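Local coordinates for DUF3829 domain-containing protein (Bacteroides thetaiotaomicron, PDB 3RH3) that is of unknown function, an all-alpha DUF3829-like protein that is probably a lipoprotein in its natural form, at residues A[236-239]-A[240-244]. Sequence-based numbering, arbitrary orientation.
Sequences MQKA and RSKGA
The flat groups joining Met-236 to Arg-240 and Gln-237 to Ser-241 are peptide carbonyls, and they are approached differently. Arg-240 N meets the end of the Met-236 carbonyl almost head-on, 2.8 Å from its O, with a C=O...N angle of 164°. At the next carbonyl Ser-241 N comes in 30° out of the plane, 3.0 Å from Gln-237 O. A water donates to that same oxygen and also hydrogen-bonds Ser-241 OG, both at 2.6 Å. With chi1 at -83°, OG is swung back beside its own backbone N, within reach of this water.

Further on, the helical pattern frays. Lys-242 N makes a weak bond to Ala-239 O at 3.4 Å, and a second water donates to both Ala-239 O and Ala-244 O, tying the last turn of the helix to the outgoing loop. The first carbons of Lys-242 lie against two carbonyl oxygens, CG 3.4 Å from Ala-239 O and nearly as close to Lys-238 O. Although the NZ atoms of Lys-238 and Lys-242 lie 4.7 Å apart, both form salt bridges to Glu-249, which probably offsets their repulsion. Arg-240 instead sends its guanidinium to Asp-193, while Met-236, a selenomethionine, packs inward among helices 161-181, 189-207 and 247-257. The example illustrates a helix C-terminus: helix 216-240 runs into a type I beta turn, Arg-240 to Gly-243, whose glycine leaves helical geometry with positive phi ahead of helix 247-257.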
# COMPACT_ATOMS: atom_id res chain seq x y z
N MSE A 236 13.32 -8.00 -1.39
CA MSE A 236 12.14 -8.48 -0.67
C MSE A 236 12.26 -9.99 -0.44
O MSE A 236 11.94 -10.42 0.66
CB MSE A 236 10.82 -8.10 -1.38
CG MSE A 236 9.56 -8.56 -0.63
SE MSE A 236 9.52 -8.06 1.29
CE MSE A 236 8.97 -6.14 1.08
N GLN A 237 12.78 -10.79 -1.40
CA GLN A 237 12.94 -12.24 -1.16
C GLN A 237 13.79 -12.50 0.07
O GLN A 237 13.45 -13.36 0.88
CB GLN A 237 13.60 -12.94 -2.34
CG GLN A 237 12.67 -13.55 -3.33
CD GLN A 237 13.35 -14.69 -4.06
OE1 GLN A 237 13.11 -15.86 -3.78
NE2 GLN A 237 14.21 -14.37 -5.01
N LYS A 238 14.90 -11.73 0.20
CA LYS A 238 15.86 -11.80 1.30
C LYS A 238 15.21 -11.35 2.60
O LYS A 238 15.39 -12.01 3.62
CB LYS A 238 17.11 -10.94 1.00
CG LYS A 238 18.21 -11.00 2.08
CD LYS A 238 19.07 -9.74 2.13
CE LYS A 238 19.51 -9.40 3.53
NZ LYS A 238 19.59 -7.92 3.75
N ALA A 239 14.50 -10.22 2.57
CA ALA A 239 13.82 -9.70 3.76
C ALA A 239 12.77 -10.69 4.28
O ALA A 239 12.72 -11.00 5.46
CB ALA A 239 13.16 -8.35 3.45
N ARG A 240 11.95 -11.21 3.37
CA ARG A 240 10.86 -12.13 3.64
C ARG A 240 11.38 -13.52 4.16
O ARG A 240 10.70 -14.18 4.98
CB ARG A 240 9.99 -12.27 2.36
CG ARG A 240 9.58 -13.70 1.94
CD ARG A 240 8.29 -13.99 2.59
NE ARG A 240 7.74 -15.32 2.37
CZ ARG A 240 7.72 -16.28 3.29
NH1 ARG A 240 8.41 -16.15 4.42
NH2 ARG A 240 7.02 -17.39 3.08
N SER A 241 12.57 -13.95 3.70
CA SER A 241 13.16 -15.23 4.11
C SER A 241 13.49 -15.30 5.60
O SER A 241 13.66 -16.39 6.13
CB SER A 241 14.42 -15.50 3.31
OG SER A 241 14.03 -16.07 2.07
N LYS A 242 13.56 -14.14 6.28
CA LYS A 242 13.91 -14.07 7.70
C LYS A 242 12.73 -14.51 8.56
O LYS A 242 12.91 -14.75 9.75
CB LYS A 242 14.40 -12.67 8.08
CG LYS A 242 15.46 -12.12 7.12
CD LYS A 242 16.85 -12.12 7.71
CE LYS A 242 17.74 -11.08 7.06
NZ LYS A 242 17.38 -9.69 7.47
N GLY A 243 11.55 -14.58 7.95
CA GLY A 243 10.30 -15.01 8.57
C GLY A 243 9.69 -14.00 9.52
O GLY A 243 8.70 -14.30 10.18
N ALA A 244 10.28 -12.79 9.59
CA ALA A 244 9.77 -11.75 10.47
C ALA A 244 10.14 -10.37 9.96
O ALA A 244 11.16 -10.20 9.31
CB ALA A 244 10.30 -11.94 11.88
O HOH W 1 11.93 -15.50 0.67
O HOH W 2 12.80 -9.40 7.57